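Local coordinates for protein transmembrane oligosaccharyl transferase (Archaeoglobus fulgidus, PDB 3WAJ) that is an archaeal membrane protein of the STT3/AglB oligosaccharyl transferase family, combining a helical transmembrane region with a mixed, partly beta-sheet C-terminal portion, at residues V202-T207 with V251-V256; F381-F386 with Y483-L488; E543-I548 with V605-S610; N661-P666 with M730-G735; T791-N796 with V813-G818. All blocks are in the same frame, centred on the assembly; numbering follows the deposited sequence.

Contact 1: residues V202-T207 with V251-V256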
# COMPACT_ATOMS: atom_id res chain seq x y z
N VAL A 202 30.35 17.23 4.88
CA VAL A 202 29.37 17.83 3.97
C VAL A 202 28.61 16.77 3.15
O VAL A 202 27.39 16.86 2.97
CB VAL A 202 30.01 18.91 3.05
CG1 VAL A 202 29.09 19.28 1.88
CG2 VAL A 202 30.35 20.16 3.85
N ILE A 203 29.34 15.77 2.67
CA ILE A 203 28.75 14.65 1.96
C ILE A 203 27.79 13.88 2.88
O ILE A 203 26.65 13.58 2.50
CB ILE A 203 29.82 13.67 1.42
CG1 ILE A 203 30.63 14.31 0.29
CG2 ILE A 203 29.19 12.35 0.96
CD1 ILE A 203 29.80 14.98 -0.77
N ALA A 204 28.27 13.56 4.08
CA ALA A 204 27.48 12.81 5.04
C ALA A 204 26.19 13.56 5.39
O ALA A 204 25.12 12.96 5.52
CB ALA A 204 28.28 12.53 6.29
N GLY A 205 26.30 14.87 5.55
CA GLY A 205 25.14 15.71 5.77
C GLY A 205 24.18 15.65 4.59
O GLY A 205 22.97 15.83 4.75
N ILE A 206 24.72 15.41 3.40
CA ILE A 206 23.90 15.32 2.19
C ILE A 206 23.10 14.03 2.18
O ILE A 206 21.92 14.02 1.83
CB ILE A 206 24.75 15.46 0.89
CG1 ILE A 206 25.10 16.93 0.64
CG2 ILE A 206 24.00 14.93 -0.32
CD1 ILE A 206 26.10 17.14 -0.46
N THR A 207 23.75 12.93 2.56
CA THR A 207 23.09 11.64 2.62
C THR A 207 21.97 11.64 3.67
O THR A 207 20.91 11.06 3.44
CB THR A 207 24.08 10.50 2.90
OG1 THR A 207 24.70 10.72 4.17
CG2 THR A 207 25.14 10.44 1.82
N VAL A 251 28.51 18.17 14.04
CA VAL A 251 28.05 19.55 13.91
C VAL A 251 27.87 19.92 12.44
O VAL A 251 26.82 20.42 12.05
CB VAL A 251 28.99 20.56 14.61
CG1 VAL A 251 28.69 21.97 14.15
CG2 VAL A 251 28.84 20.47 16.14
N VAL A 252 28.88 19.64 11.62
CA VAL A 252 28.84 19.94 10.19
C VAL A 252 27.74 19.14 9.49
O VAL A 252 26.90 19.71 8.78
CB VAL A 252 30.21 19.71 9.50
CG1 VAL A 252 30.11 19.94 7.99
CG2 VAL A 252 31.27 20.63 10.11
N THR A 253 27.76 17.83 9.70
CA THR A 253 26.78 16.90 9.12
C THR A 253 25.32 17.33 9.39
O THR A 253 24.51 17.50 8.46
CB THR A 253 26.99 15.48 9.67
OG1 THR A 253 28.32 15.04 9.37
CG2 THR A 253 25.99 14.51 9.09
N PHE A 254 25.00 17.52 10.66
CA PHE A 254 23.66 17.94 11.04
C PHE A 254 23.35 19.34 10.51
O PHE A 254 22.22 19.60 10.10
CB PHE A 254 23.47 17.84 12.56
CG PHE A 254 23.31 16.43 13.05
CD1 PHE A 254 22.42 15.57 12.42
CD2 PHE A 254 24.06 15.96 14.12
CE1 PHE A 254 22.26 14.25 12.86
CE2 PHE A 254 23.91 14.64 14.57
CZ PHE A 254 23.01 13.79 13.94
N ALA A 255 24.34 20.22 10.51
CA ALA A 255 24.14 21.55 9.92
C ALA A 255 23.79 21.44 8.43
O ALA A 255 22.82 22.06 7.96
CB ALA A 255 25.38 22.43 10.12
N VAL A 256 24.56 20.64 7.70
CA VAL A 256 24.33 20.50 6.27
C VAL A 256 22.96 19.87 6.00
O VAL A 256 22.22 20.36 5.15
CB VAL A 256 25.46 19.71 5.57
CG1 VAL A 256 25.08 19.33 4.14
CG2 VAL A 256 26.75 20.54 5.57
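Gly205 and Thr253 mark the closest point between two transmembrane helices, 199-214 and 243-261, which run in roughly the same direction and illustrate how a residue lacking a side chain lets helices approach. The axes of the two short segments come within 7.3 Å at a crossing angle of -44°, and Gly205 CA lies 3.3 Å from Thr253 O, so that backbone meets backbone directly. The methyl of Thr253 reaches over the same surface: CG2 is anti to its own backbone N (OG1 chi1 -59°), which sets it 3.6 Å from Gly205 N, with the methyl of Ala204 alongside. The hydroxyl of Thr253 is engaged within its own helix by a hydrogen bond to Val249 O and brings no polar link across the contact. In the GT-C transmembrane region, to which both helices belong, this is a plain helix-helix interface, flanked on the Ala204 side by helix 163-181. Beyond the glycine, Val256 inserts one branch between residues a turn apart. Its CG1, anti to the backbone N (chi1 169°), lies 3.6 Å from Val202 O and 3.8 Å from Gly205 C, while also brushing CG1 of Ile206. The other branch, CG2, turns to Val202 and meets CG2 of that valine at 4.0 Å, the two side chains crossing at about a right angle. The same Val202 methyl touches Val252 CG1 at 4.2 Å from a more slanting direction, and is thus shared by two valines one turn apart on helix 243-261.

Contact 2: residues F381-F386 with Y483-L488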
# COMPACT_ATOMS: atom_id res chain seq x y z
N PHE A 381 14.85 -13.41 4.70
CA PHE A 381 16.30 -13.16 4.67
C PHE A 381 17.09 -14.36 4.17
O PHE A 381 18.29 -14.25 3.89
CB PHE A 381 16.81 -12.73 6.06
CG PHE A 381 15.97 -11.67 6.72
CD1 PHE A 381 16.18 -10.33 6.45
CD2 PHE A 381 14.95 -12.02 7.61
CE1 PHE A 381 15.39 -9.35 7.05
CE2 PHE A 381 14.17 -11.05 8.21
CZ PHE A 381 14.39 -9.72 7.93
N GLY A 382 16.42 -15.51 4.05
CA GLY A 382 17.10 -16.76 3.77
C GLY A 382 17.95 -17.18 4.95
O GLY A 382 17.53 -17.10 6.11
N ALA A 383 19.18 -17.60 4.66
CA ALA A 383 20.12 -18.04 5.67
C ALA A 383 20.92 -16.85 6.19
O ALA A 383 21.65 -16.96 7.17
CB ALA A 383 21.05 -19.10 5.10
N LEU A 384 20.78 -15.71 5.51
CA LEU A 384 21.45 -14.48 5.92
C LEU A 384 20.91 -13.99 7.25
O LEU A 384 21.52 -13.16 7.92
CB LEU A 384 21.30 -13.38 4.86
CG LEU A 384 22.14 -13.55 3.59
CD1 LEU A 384 22.43 -12.19 2.97
CD2 LEU A 384 23.43 -14.29 3.89
N PHE A 385 19.75 -14.51 7.63
CA PHE A 385 19.19 -14.26 8.94
C PHE A 385 20.09 -14.88 10.02
O PHE A 385 20.60 -14.19 10.90
CB PHE A 385 17.78 -14.83 9.01
CG PHE A 385 17.20 -14.88 10.39
CD1 PHE A 385 17.16 -13.73 11.17
CD2 PHE A 385 16.69 -16.06 10.89
CE1 PHE A 385 16.62 -13.78 12.44
CE2 PHE A 385 16.15 -16.11 12.16
CZ PHE A 385 16.11 -14.97 12.94
N PHE A 386 20.28 -16.19 9.93
CA PHE A 386 21.14 -16.91 10.86
C PHE A 386 22.58 -16.40 10.82
O PHE A 386 23.18 -16.09 11.86
CB PHE A 386 21.15 -18.40 10.52
CG PHE A 386 19.82 -19.07 10.67
CD1 PHE A 386 18.85 -18.55 11.50
CD2 PHE A 386 19.54 -20.23 9.97
CE1 PHE A 386 17.61 -19.17 11.64
CE2 PHE A 386 18.31 -20.86 10.09
CZ PHE A 386 17.35 -20.33 10.93
N TYR A 483 23.45 -19.98 -1.12
CA TYR A 483 22.57 -20.81 -1.95
C TYR A 483 21.06 -20.66 -1.71
O TYR A 483 20.35 -20.25 -2.62
CB TYR A 483 22.97 -22.30 -1.95
CG TYR A 483 22.01 -23.13 -2.77
CD1 TYR A 483 21.02 -23.90 -2.17
CD2 TYR A 483 22.08 -23.11 -4.16
CE1 TYR A 483 20.13 -24.65 -2.93
CE2 TYR A 483 21.20 -23.85 -4.93
CZ TYR A 483 20.23 -24.62 -4.31
OH TYR A 483 19.36 -25.35 -5.09
N PRO A 484 20.56 -21.00 -0.51
CA PRO A 484 19.10 -20.95 -0.42
C PRO A 484 18.54 -19.53 -0.36
O PRO A 484 17.33 -19.36 -0.42
CB PRO A 484 18.80 -21.71 0.88
CG PRO A 484 20.01 -21.51 1.72
CD PRO A 484 21.18 -21.42 0.77
N THR A 485 19.41 -18.52 -0.24
CA THR A 485 18.94 -17.13 -0.31
C THR A 485 19.03 -16.52 -1.72
O THR A 485 18.49 -15.45 -1.96
CB THR A 485 19.59 -16.22 0.77
OG1 THR A 485 20.60 -15.40 0.18
CG2 THR A 485 20.19 -17.05 1.86
N TYR A 486 19.70 -17.21 -2.64
CA TYR A 486 19.56 -16.87 -4.05
C TYR A 486 18.28 -17.50 -4.56
O TYR A 486 17.58 -16.93 -5.40
CB TYR A 486 20.74 -17.36 -4.90
CG TYR A 486 20.49 -17.13 -6.38
CD1 TYR A 486 20.71 -15.88 -6.95
CD2 TYR A 486 19.99 -18.15 -7.19
CE1 TYR A 486 20.46 -15.66 -8.29
CE2 TYR A 486 19.74 -17.93 -8.53
CZ TYR A 486 19.97 -16.68 -9.07
OH TYR A 486 19.73 -16.46 -10.40
N ILE A 487 17.99 -18.69 -4.04
CA ILE A 487 16.80 -19.44 -4.42
C ILE A 487 15.51 -18.66 -4.18
O ILE A 487 14.75 -18.40 -5.12
CB ILE A 487 16.75 -20.81 -3.69
CG1 ILE A 487 17.93 -21.67 -4.14
CG2 ILE A 487 15.45 -21.53 -3.96
CD1 ILE A 487 18.02 -21.82 -5.64
N LEU A 488 15.27 -18.27 -2.93
CA LEU A 488 14.10 -17.45 -2.61
C LEU A 488 14.10 -16.14 -3.40
O LEU A 488 13.07 -15.72 -3.92
CB LEU A 488 14.03 -17.18 -1.10
CG LEU A 488 13.36 -18.22 -0.20
CD1 LEU A 488 12.38 -19.07 -0.99
CD2 LEU A 488 14.38 -19.09 0.50
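Thr485 meets the turn at Gly382 and Ala383 through a side chain rotated well away from a staggered position (OG1 chi1 103°), a rotation that swings its CG2 methyl at the turn backbone. Leu384, with CG anti to its carbonyl carbon (chi1 -74°), presents CG to Thr485 OG1 at 4.2 Å, and the two side chains cross at about a right angle. The methyl is the centre of the contact: Thr485 CG2 lies 3.6 Å from Gly382 CA and 3.9 Å from Ala383 CB. Gly382 has no side chain, so the threonine can rest directly on its CA. At the margin, Ala383 CB touches the ring of Pro484 at CG, 4.3 Å away, an apolar contact. No hydrogen bond joins the two segments; Thr485 also packs on Ile146, while Leu384 also packs on Ser435 and Ser439 of helix 429-446. The arrangement is that of a type II' beta turn, Phe381 to Leu384 with Gly382 at positive phi (68°), linking helices 376-381 and 384-402 and lying against helix 474-491 where that helix kinks at its proline.

Contact 3: residues E543-I548 with V605-S610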
# COMPACT_ATOMS: atom_id res chain seq x y z
N GLU A 543 -17.10 22.15 -11.56
CA GLU A 543 -18.15 21.20 -11.29
C GLU A 543 -17.59 19.73 -11.27
O GLU A 543 -17.34 19.14 -12.32
CB GLU A 543 -19.21 21.44 -12.39
CG GLU A 543 -18.62 21.97 -13.80
CD GLU A 543 -18.24 23.51 -13.91
OE1 GLU A 543 -17.60 23.93 -14.91
OE2 GLU A 543 -18.58 24.30 -13.02
N THR A 544 -17.39 19.16 -10.09
CA THR A 544 -16.77 17.82 -9.98
C THR A 544 -17.68 16.69 -9.46
O THR A 544 -18.79 16.93 -9.00
CB THR A 544 -15.52 17.84 -9.07
OG1 THR A 544 -15.89 18.25 -7.74
CG2 THR A 544 -14.44 18.75 -9.63
N TYR A 545 -17.19 15.45 -9.51
CA TYR A 545 -17.90 14.32 -8.89
C TYR A 545 -16.91 13.30 -8.34
O TYR A 545 -15.74 13.27 -8.74
CB TYR A 545 -18.88 13.64 -9.88
CG TYR A 545 -18.25 13.18 -11.18
CD1 TYR A 545 -17.45 12.04 -11.22
CD2 TYR A 545 -18.46 13.88 -12.36
CE1 TYR A 545 -16.86 11.62 -12.41
CE2 TYR A 545 -17.88 13.46 -13.56
CZ TYR A 545 -17.08 12.33 -13.57
OH TYR A 545 -16.50 11.91 -14.75
N GLY A 546 -17.38 12.45 -7.42
CA GLY A 546 -16.50 11.48 -6.81
C GLY A 546 -16.75 10.07 -7.29
O GLY A 546 -17.84 9.72 -7.76
N VAL A 547 -15.70 9.26 -7.17
CA VAL A 547 -15.74 7.87 -7.53
C VAL A 547 -15.49 7.04 -6.26
O VAL A 547 -14.42 7.13 -5.64
CB VAL A 547 -14.68 7.57 -8.57
CG1 VAL A 547 -14.69 6.06 -8.95
CG2 VAL A 547 -14.89 8.43 -9.80
N ILE A 548 -16.48 6.25 -5.87
CA ILE A 548 -16.38 5.50 -4.63
C ILE A 548 -16.05 4.01 -4.84
O ILE A 548 -16.65 3.31 -5.65
CB ILE A 548 -17.64 5.67 -3.76
CG1 ILE A 548 -17.36 5.19 -2.33
CG2 ILE A 548 -18.83 4.93 -4.34
CD1 ILE A 548 -18.22 5.87 -1.29
N VAL A 605 -20.86 11.44 -4.79
CA VAL A 605 -20.39 10.41 -5.70
C VAL A 605 -21.29 10.31 -6.93
O VAL A 605 -22.51 10.48 -6.84
CB VAL A 605 -20.15 9.03 -5.03
CG1 VAL A 605 -20.18 9.12 -3.52
CG2 VAL A 605 -21.12 7.99 -5.55
N LYS A 606 -20.68 10.04 -8.07
CA LYS A 606 -21.43 9.80 -9.29
C LYS A 606 -21.15 8.38 -9.85
O LYS A 606 -21.95 7.83 -10.61
CB LYS A 606 -21.10 10.87 -10.33
CG LYS A 606 -22.04 10.81 -11.51
CD LYS A 606 -21.69 11.81 -12.63
CE LYS A 606 -22.90 11.92 -13.58
NZ LYS A 606 -22.50 12.31 -14.95
N TYR A 607 -20.02 7.80 -9.47
CA TYR A 607 -19.71 6.43 -9.89
C TYR A 607 -19.24 5.58 -8.73
O TYR A 607 -18.58 6.06 -7.81
CB TYR A 607 -18.66 6.40 -11.00
CG TYR A 607 -19.14 7.16 -12.20
CD1 TYR A 607 -19.95 6.54 -13.15
CD2 TYR A 607 -18.82 8.50 -12.38
CE1 TYR A 607 -20.41 7.21 -14.24
CE2 TYR A 607 -19.28 9.20 -13.48
CZ TYR A 607 -20.08 8.55 -14.41
OH TYR A 607 -20.57 9.21 -15.51
N VAL A 608 -19.62 4.31 -8.80
CA VAL A 608 -19.18 3.30 -7.84
C VAL A 608 -18.36 2.29 -8.64
O VAL A 608 -18.78 1.88 -9.73
CB VAL A 608 -20.40 2.58 -7.22
CG1 VAL A 608 -19.95 1.61 -6.13
CG2 VAL A 608 -21.43 3.58 -6.67
N VAL A 609 -17.20 1.89 -8.12
CA VAL A 609 -16.43 0.80 -8.72
C VAL A 609 -16.28 -0.33 -7.70
O VAL A 609 -15.75 -0.12 -6.60
CB VAL A 609 -15.04 1.25 -9.19
CG1 VAL A 609 -14.32 0.09 -9.86
CG2 VAL A 609 -15.14 2.47 -10.14
N SER A 610 -16.74 -1.52 -8.08
CA SER A 610 -16.74 -2.65 -7.16
C SER A 610 -16.09 -3.86 -7.80
O SER A 610 -16.30 -4.14 -8.99
CB SER A 610 -18.18 -2.98 -6.74
OG SER A 610 -18.29 -4.26 -6.13
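Gly546, Val547 and Ile548 pair in parallel with Val605, Tyr607 and Val608, and a beta bulge shifts the register by one residue between the first two pairs. At the bulge Gly546 O receives Lys606 N at 2.9 Å, in the carbonyl plane, and Tyr607 N through a weaker, longer bond. Past it the pairing is regular: Ile548 N gives its hydrogen to Tyr607 O at 2.9 Å, and Ile548 O takes that of Val609 N. Tyr545, just before the strand, has CG between its backbone N and carbonyl carbon (chi1 55°), which stands the ring beside the bulge. The extended chain of Lys606 passes over one ring face, its CD 4.1 Å from the Tyr545 centroid in a CH-pi contact. Tyr607 turns its edge toward the Tyr545 face in an offset edge-to-face stack, planes at 66° and centroids 5.3 Å apart. Elsewhere Ile548 and Val608 lie side by side, CG2 to CG2 at 3.7 Å, and both pack against Phe587 and Phe588, while Val547 CG1 meets Val609 CG2. In this central part of a five-stranded mixed sheet, polar links across the contact are confined to the backbone; the hydroxyls of Tyr545 and Tyr607 bond outside it, to Pro515 O and Tyr832 OH, which should help fix both rings.

Contact 4: residues N661-P666 with M730-G735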
# COMPACT_ATOMS: atom_id res chain seq x y z
N ASN A 661 -15.35 -35.78 11.01
CA ASN A 661 -14.93 -36.50 9.81
C ASN A 661 -15.71 -36.12 8.54
O ASN A 661 -15.75 -36.89 7.57
CB ASN A 661 -14.95 -38.01 10.03
CG ASN A 661 -14.11 -38.44 11.21
OD1 ASN A 661 -13.02 -37.91 11.43
ND2 ASN A 661 -14.62 -39.40 11.98
N SER A 662 -16.32 -34.94 8.55
CA SER A 662 -16.99 -34.44 7.37
C SER A 662 -15.96 -33.83 6.44
O SER A 662 -14.87 -33.49 6.86
CB SER A 662 -18.00 -33.36 7.75
OG SER A 662 -19.18 -33.93 8.26
N ILE A 663 -16.28 -33.68 5.17
CA ILE A 663 -15.46 -32.78 4.39
C ILE A 663 -16.18 -31.42 4.29
O ILE A 663 -17.33 -31.33 3.85
CB ILE A 663 -14.89 -33.42 3.07
CG1 ILE A 663 -15.18 -32.56 1.85
CG2 ILE A 663 -15.29 -34.88 2.89
CD1 ILE A 663 -14.11 -31.53 1.64
N ILE A 664 -15.52 -30.38 4.79
CA ILE A 664 -16.11 -29.05 4.91
C ILE A 664 -15.49 -28.11 3.87
O ILE A 664 -14.27 -28.00 3.78
CB ILE A 664 -15.84 -28.45 6.32
CG1 ILE A 664 -16.41 -29.36 7.41
CG2 ILE A 664 -16.40 -27.03 6.43
CD1 ILE A 664 -15.87 -29.06 8.81
N ILE A 665 -16.34 -27.43 3.10
CA ILE A 665 -15.82 -26.44 2.17
C ILE A 665 -15.37 -25.23 2.98
O ILE A 665 -16.20 -24.51 3.55
CB ILE A 665 -16.84 -26.05 1.09
CG1 ILE A 665 -17.11 -27.23 0.17
CG2 ILE A 665 -16.35 -24.84 0.29
CD1 ILE A 665 -18.41 -27.12 -0.62
N PRO A 666 -14.05 -24.98 3.02
CA PRO A 666 -13.45 -23.93 3.87
C PRO A 666 -13.72 -22.57 3.26
O PRO A 666 -12.80 -21.85 2.85
CB PRO A 666 -11.95 -24.26 3.82
CG PRO A 666 -11.77 -24.83 2.43
CD PRO A 666 -13.03 -25.62 2.15
N MET A 730 -12.57 -30.28 -4.10
CA MET A 730 -11.22 -30.59 -4.52
C MET A 730 -10.19 -29.80 -3.71
O MET A 730 -9.27 -30.39 -3.17
CB MET A 730 -11.04 -30.32 -6.01
CG MET A 730 -9.59 -30.49 -6.48
SD MET A 730 -8.99 -29.14 -7.53
CE MET A 730 -7.24 -29.24 -7.18
N ARG A 731 -10.36 -28.47 -3.62
CA ARG A 731 -9.39 -27.64 -2.92
C ARG A 731 -9.47 -27.82 -1.41
O ARG A 731 -8.49 -27.65 -0.70
CB ARG A 731 -9.55 -26.15 -3.31
CG ARG A 731 -9.13 -25.85 -4.76
CD ARG A 731 -9.63 -24.52 -5.26
NE ARG A 731 -8.71 -23.44 -4.91
CZ ARG A 731 -7.88 -22.86 -5.76
NH1 ARG A 731 -7.87 -23.21 -7.03
NH2 ARG A 731 -7.07 -21.90 -5.34
N ALA A 732 -10.65 -28.22 -0.94
CA ALA A 732 -10.91 -28.36 0.49
C ALA A 732 -10.04 -29.38 1.21
O ALA A 732 -9.90 -29.33 2.43
CB ALA A 732 -12.37 -28.68 0.73
N ARG A 733 -9.46 -30.33 0.48
CA ARG A 733 -8.62 -31.34 1.10
C ARG A 733 -7.15 -30.93 1.17
O ARG A 733 -6.38 -31.50 1.94
CB ARG A 733 -8.77 -32.67 0.39
CG ARG A 733 -8.56 -32.60 -1.11
CD ARG A 733 -8.93 -33.94 -1.72
NE ARG A 733 -10.02 -34.54 -0.96
CZ ARG A 733 -11.29 -34.53 -1.35
NH1 ARG A 733 -11.62 -33.97 -2.50
NH2 ARG A 733 -12.22 -35.09 -0.59
N TYR A 734 -6.77 -29.94 0.37
CA TYR A 734 -5.51 -29.24 0.53
C TYR A 734 -5.73 -28.16 1.57
O TYR A 734 -4.86 -27.33 1.82
CB TYR A 734 -5.09 -28.57 -0.78
CG TYR A 734 -4.48 -29.49 -1.81
CD1 TYR A 734 -3.26 -29.17 -2.42
CD2 TYR A 734 -5.11 -30.67 -2.19
CE1 TYR A 734 -2.69 -30.00 -3.37
CE2 TYR A 734 -4.54 -31.51 -3.14
CZ TYR A 734 -3.34 -31.17 -3.73
OH TYR A 734 -2.78 -32.01 -4.67
N GLY A 735 -6.92 -28.16 2.16
CA GLY A 735 -7.30 -27.14 3.12
C GLY A 735 -7.38 -25.73 2.57
O GLY A 735 -7.51 -24.79 3.36
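Ala732 points its CB between Ile663 and Pro666, bringing the end of helix 717-732 against an edge strand, 663-664, of a three-stranded antiparallel sheet. The helix finishes in a Schellman motif with Gly735 as the C-prime residue at positive phi: Val736 N turns back to Arg731 O, and Gly735 N to Ala732 O by a weak bond. Ala732 lies in this last turn, with CB directed at the strand. Two apolar groups receive it from well-separated directions, subtending about 120° at the methyl carbon. From one direction comes the tip of Ile663, whose CD1 lies 3.5 Å from Ala732 CB; chi1 of 128° is off the staggered positions, and chi2 of 87° swings CD1 toward the helix. From the other comes the proline ring, which offers a corner: Pro666 CD is 3.4 Å from Ala732 CB. The next ring atom, Pro666 CG, lies 4.1 Å from Ala732 CA. Between these two groups, the strand backbone passes close enough for Ile664 O to lie 3.7 Å from Ala732 CB, with no hydrogen bond crossing the contact. Neighbouring residues widen the packing of sheet on helix: Ile663 also touches Val729, and Ile665 reaches Leu725 and Ala728 earlier in the helix. Farther along, where the chain leaves the helix, Pro666 CG approaches the carbonyl of the C-prime residue, 4.4 Å from Gly735 O.

Contact 5: residues T791-N796 with V813-G818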
# COMPACT_ATOMS: atom_id res chain seq x y z
N THR A 791 -51.46 -4.83 -3.16
CA THR A 791 -50.66 -4.27 -2.08
C THR A 791 -49.23 -3.96 -2.53
O THR A 791 -48.48 -3.27 -1.83
CB THR A 791 -50.66 -5.20 -0.86
OG1 THR A 791 -50.51 -6.55 -1.30
CG2 THR A 791 -51.99 -5.07 -0.14
N GLU A 792 -48.86 -4.46 -3.71
CA GLU A 792 -47.54 -4.17 -4.28
C GLU A 792 -47.44 -4.22 -5.80
O GLU A 792 -48.13 -5.01 -6.47
CB GLU A 792 -46.45 -5.03 -3.64
CG GLU A 792 -46.87 -6.43 -3.27
CD GLU A 792 -46.04 -6.97 -2.13
OE1 GLU A 792 -45.85 -6.22 -1.15
OE2 GLU A 792 -45.56 -8.12 -2.21
N VAL A 793 -46.57 -3.37 -6.33
CA VAL A 793 -46.30 -3.27 -7.76
C VAL A 793 -44.84 -3.66 -8.03
O VAL A 793 -43.93 -3.16 -7.35
CB VAL A 793 -46.55 -1.83 -8.27
CG1 VAL A 793 -46.28 -1.73 -9.76
CG2 VAL A 793 -47.97 -1.39 -7.93
N SER A 794 -44.61 -4.55 -8.99
CA SER A 794 -43.23 -4.97 -9.29
C SER A 794 -42.79 -4.52 -10.68
O SER A 794 -43.59 -4.51 -11.61
CB SER A 794 -43.08 -6.49 -9.17
OG SER A 794 -43.51 -7.14 -10.35
N VAL A 795 -41.52 -4.16 -10.80
CA VAL A 795 -40.94 -3.82 -12.10
C VAL A 795 -39.82 -4.81 -12.46
O VAL A 795 -39.08 -5.27 -11.60
CB VAL A 795 -40.40 -2.37 -12.15
CG1 VAL A 795 -40.26 -1.92 -13.60
CG2 VAL A 795 -41.33 -1.42 -11.43
N ASN A 796 -39.71 -5.10 -13.76
CA ASN A 796 -38.81 -6.13 -14.26
C ASN A 796 -38.25 -5.72 -15.62
O ASN A 796 -38.96 -5.14 -16.45
CB ASN A 796 -39.58 -7.45 -14.37
CG ASN A 796 -38.76 -8.56 -15.00
OD1 ASN A 796 -39.23 -9.25 -15.90
ND2 ASN A 796 -37.53 -8.74 -14.52
N VAL A 813 -42.45 -2.59 -5.09
CA VAL A 813 -42.85 -1.41 -4.34
C VAL A 813 -44.20 -1.61 -3.66
O VAL A 813 -45.16 -2.08 -4.28
CB VAL A 813 -42.84 -0.18 -5.27
CG1 VAL A 813 -44.09 0.66 -5.11
CG2 VAL A 813 -41.59 0.65 -5.02
N GLU A 814 -44.25 -1.28 -2.38
CA GLU A 814 -45.47 -1.44 -1.59
C GLU A 814 -46.45 -0.33 -1.94
O GLU A 814 -46.05 0.81 -2.17
CB GLU A 814 -45.12 -1.40 -0.10
CG GLU A 814 -46.19 -1.96 0.83
CD GLU A 814 -45.75 -1.97 2.29
OE1 GLU A 814 -44.87 -1.17 2.67
OE2 GLU A 814 -46.29 -2.80 3.05
N VAL A 815 -47.74 -0.66 -1.97
CA VAL A 815 -48.77 0.31 -2.34
C VAL A 815 -49.24 1.14 -1.15
O VAL A 815 -49.37 0.64 -0.03
CB VAL A 815 -49.97 -0.39 -3.01
CG1 VAL A 815 -51.12 0.58 -3.21
CG2 VAL A 815 -49.55 -0.97 -4.34
N LYS A 816 -49.46 2.43 -1.39
CA LYS A 816 -49.96 3.35 -0.39
C LYS A 816 -51.20 4.06 -0.91
O LYS A 816 -51.13 4.78 -1.91
CB LYS A 816 -48.87 4.37 -0.05
CG LYS A 816 -47.92 4.63 -1.21
CD LYS A 816 -47.13 5.93 -1.05
CE LYS A 816 -47.96 7.16 -1.45
NZ LYS A 816 -49.02 7.52 -0.45
N ASN A 817 -52.34 3.86 -0.25
CA ASN A 817 -53.59 4.55 -0.60
C ASN A 817 -53.97 4.44 -2.07
O ASN A 817 -54.27 5.45 -2.71
CB ASN A 817 -53.53 6.03 -0.19
CG ASN A 817 -53.26 6.21 1.29
OD1 ASN A 817 -53.62 5.37 2.11
ND2 ASN A 817 -52.60 7.32 1.63
N GLY A 818 -53.94 3.22 -2.60
CA GLY A 818 -54.35 2.98 -3.97
C GLY A 818 -53.41 3.59 -5.00
O GLY A 818 -53.76 3.68 -6.18
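Val793 and Val813 form a hydrogen-bonded pair near the open end of a beta hairpin, strands 792-800 and 806-814, in the four-stranded antiparallel sheet of the long peripheral domain. Backbone hydrogen bonds do most of the joining. Val793 N donates to Val813 O at 2.8 Å, in the carbonyl plane, and Val813 N returns a bond of the same length to Val793 O, tilted 20° from the carbonyl plane of Val793. A third bond, Val815 N to Thr791 O at 2.7 Å, reaches beyond the regular strand pairing. Its donor sits above the carbonyl plane, 47° out of it and not on a lone pair, where the second segment has left the strand. Weaker CA-H...O contacts fill the non-hydrogen-bonded pair, Glu792 with Glu814: Glu792 CA lies 3.2 Å from Val813 O, and Glu814 CA approaches Thr791 O. Apolar contact is modest and lies on the face of the valines. The CG2 branch of Val815, anti to its carbonyl carbon (CG1 chi1 172°), meets CG2 of Val793 at 3.9 Å, the two side chains slanting across each other, and also packs 3.5 Å from the carbonyl carbon C of Thr791. Val786 touches both of these valines, and Val793 packs further on Ile842 and Tyr820, so the Val793 end of this face is buried. Charge is the last element. The two glutamates project from the other face of the sheet, where their like charges probably disfavour closer approach, Glu792 OE1 standing 5.4 Å from Glu814 OE2.

How the contacts relate
From the N terminus the five contacts close in series: each loop is completed before the next opens, so none nests or crosses. Contact 1 closes a mainly helical loop of 43 residues in the transmembrane region. Contact 2 closes a longer, 96-residue one, tying a turn between helices to helix 474-491; its nearest atoms lie about 21 Å from those of contact 1. Contact 3 joins parallel strands of the core domain across 56 intervening residues, and contact 4 sets a sheet edge on a helix end, closing a loop of 63. Contact 5 closes the shortest loop, the hairpin of the peripheral domain, its centre about 76 Å from that of contact 1, across the chain's centre.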